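Local coordinates for protein putative hydrolase (Campylobacter jejuni, PDB 3D6L) that is a hexameric hot dog fold thioesterase that probably hydrolyses long-chain fatty acyl-CoA, at residues Asn122-Glu126 against Glu127-Ile131. Sequence-based numbering, arbitrary orientation.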
loop_
_atom_site.group_PDB
_atom_site.type_symbol
_atom_site.label_atom_id
_atom_site.label_comp_id
_atom_site.label_asym_id
_atom_site.label_seq_id
_atom_site.Cartn_x
_atom_site.Cartn_y
_atom_site.Cartn_z
ATOM N N ASN A 122 -18.261 -8.683 -25.962
ATOM C CA ASN A 122 -18.405 -10.117 -26.172
ATOM C C ASN A 122 -19.858 -10.477 -25.856
ATOM O O ASN A 122 -20.279 -10.356 -24.711
ATOM C CB ASN A 122 -17.425 -10.868 -25.246
ATOM C CG ASN A 122 -17.254 -12.356 -25.600
ATOM O OD1 ASN A 122 -17.866 -12.869 -26.542
ATOM N ND2 ASN A 122 -16.412 -13.053 -24.828
ATOM N N PRO A 123 -20.655 -10.864 -26.872
ATOM C CA PRO A 123 -22.010 -11.329 -26.548
ATOM C C PRO A 123 -21.964 -12.572 -25.667
ATOM O O PRO A 123 -21.198 -13.495 -25.941
ATOM C CB PRO A 123 -22.614 -11.658 -27.920
ATOM C CG PRO A 123 -21.815 -10.847 -28.882
ATOM C CD PRO A 123 -20.415 -10.870 -28.327
ATOM N N ILE A 124 -22.761 -12.566 -24.602
ATOM C CA ILE A 124 -22.790 -13.665 -23.638
ATOM C C ILE A 124 -23.435 -14.900 -24.275
ATOM O O ILE A 124 -24.492 -14.800 -24.914
ATOM C CB ILE A 124 -23.551 -13.266 -22.343
ATOM C CG1 ILE A 124 -22.933 -12.008 -21.723
ATOM C CG2 ILE A 124 -23.563 -14.425 -21.340
ATOM C CD1 ILE A 124 -23.833 -11.268 -20.766
ATOM N N SER A 125 -22.792 -16.053 -24.092
ATOM C CA SER A 125 -23.268 -17.311 -24.659
ATOM C C SER A 125 -24.580 -17.737 -24.019
ATOM O O SER A 125 -24.717 -17.697 -22.795
ATOM C CB SER A 125 -22.220 -18.414 -24.491
ATOM O OG SER A 125 -22.284 -18.989 -23.201
ATOM N N GLU A 126 -25.533 -18.147 -24.853
ATOM C CA GLU A 126 -26.855 -18.579 -24.384
ATOM C C GLU A 126 -26.794 -19.784 -23.426
ATOM O O GLU A 126 -27.675 -19.955 -22.576
ATOM C CB GLU A 126 -27.842 -18.809 -25.563
ATOM C CG GLU A 126 -27.185 -19.069 -26.946
ATOM C CD GLU A 126 -28.170 -19.511 -28.046
ATOM O OE1 GLU A 126 -28.950 -18.655 -28.542
ATOM O OE2 GLU A 126 -28.146 -20.713 -28.434
ATOM N N GLU A 127 -25.739 -20.590 -23.550
ATOM C CA GLU A 127 -25.529 -21.739 -22.672
ATOM C C GLU A 127 -25.286 -21.341 -21.216
ATOM O O GLU A 127 -25.867 -21.924 -20.307
ATOM C CB GLU A 127 -24.372 -22.601 -23.167
ATOM C CG GLU A 127 -24.109 -23.826 -22.282
ATOM C CD GLU A 127 -22.952 -24.669 -22.777
ATOM O OE1 GLU A 127 -22.954 -25.033 -23.980
ATOM O OE2 GLU A 127 -22.048 -24.984 -21.968
ATOM N N LEU A 128 -24.414 -20.357 -21.006
ATOM C CA LEU A 128 -24.098 -19.879 -19.665
ATOM C C LEU A 128 -25.293 -19.166 -19.053
ATOM O O LEU A 128 -25.513 -19.243 -17.841
ATOM C CB LEU A 128 -22.879 -18.961 -19.686
ATOM C CG LEU A 128 -21.535 -19.564 -20.104
ATOM C CD1 LEU A 128 -20.487 -18.471 -20.149
ATOM C CD2 LEU A 128 -21.093 -20.703 -19.191
ATOM N N LYS A 129 -26.062 -18.480 -19.896
ATOM C CA LYS A 129 -27.333 -17.895 -19.479
ATOM C C LYS A 129 -28.303 -18.980 -19.033
ATOM O O LYS A 129 -28.959 -18.821 -18.005
ATOM C CB LYS A 129 -27.963 -17.066 -20.597
ATOM C CG LYS A 129 -27.233 -15.784 -20.921
ATOM C CD LYS A 129 -28.140 -14.867 -21.708
ATOM C CE LYS A 129 -27.351 -13.934 -22.606
ATOM N NZ LYS A 129 -28.259 -13.164 -23.496
ATOM N N ARG A 130 -28.383 -20.076 -19.796
ATOM C CA ARG A 130 -29.270 -21.200 -19.469
ATOM C C ARG A 130 -28.929 -21.859 -18.134
ATOM O O ARG A 130 -29.825 -22.137 -17.340
ATOM C CB ARG A 130 -29.292 -22.255 -20.583
ATOM C CG ARG A 130 -30.271 -21.962 -21.721
ATOM C CD ARG A 130 -30.534 -23.194 -22.603
ATOM N NE ARG A 130 -29.299 -23.777 -23.134
ATOM C CZ ARG A 130 -28.672 -23.378 -24.240
ATOM N NH1 ARG A 130 -29.154 -22.379 -24.968
ATOM N NH2 ARG A 130 -27.551 -23.983 -24.618
ATOM N N ILE A 131 -27.640 -22.100 -17.883
ATOM C CA ILE A 131 -27.222 -22.752 -16.635
ATOM C C ILE A 131 -27.258 -21.828 -15.414
ATOM O O ILE A 131 -27.003 -22.274 -14.289
ATOM C CB ILE A 131 -25.839 -23.475 -16.739
ATOM C CG1 ILE A 131 -24.724 -22.514 -17.141
ATOM C CG2 ILE A 131 -25.921 -24.648 -17.702
ATOM C CD1 ILE A 131 -23.337 -23.125 -17.064
#
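S125 and L128 meet at the start of the short helix 126-130. S125 is the N-cap. Its OG accepts from L128 N at 3.4 Å, a weak capping bond at the N-terminal end of the helix. The S125 chi1 of 82° sets OG between its own backbone N and carbonyl carbon, and this turns the hydroxyl toward the first turn of the helix. The same oxygen lies beside the L128 side chain, near CB, CG and CD1. S125 O accepts from K129 N at 3.3 Å, nearly straight (166°) and in the carbonyl plane. A weak, bent bond from L128 N reaches the same carbonyl oxygen.

One residue on, E126 O accepts from R130 N at 2.9 Å. The R130 chain bends at chi3 and brings its guanidinium back over this carbonyl. E126 O therefore sits above one face of the group, offset toward the rim. E126 OE2 lies at the guanidinium edge, in its plane, with the carboxylate turned almost perpendicular (82°). E126 OE2 stays 4.0 Å from R130 NH1, a long salt bridge on an exposed surface.

On the buried side, the extended K129 chain crosses I124 at about a right angle. K129 CG and CE pack on I124 CG2, and K129 CE also lies 3.9 Å from I124 CB. The K129 ammonium passes on to bond G79 O.

I124 and K129 touch V78 of strand 68-78, and the I124 backbone bonds N80. This surface contact near the C-terminus lies outside the antiparallel hot dog sheet: the loop after strand 100-115 and the first turn of helix 126-130 rest together against the end of strand 68-78, the loop after it and L44, just beyond helix 26-42.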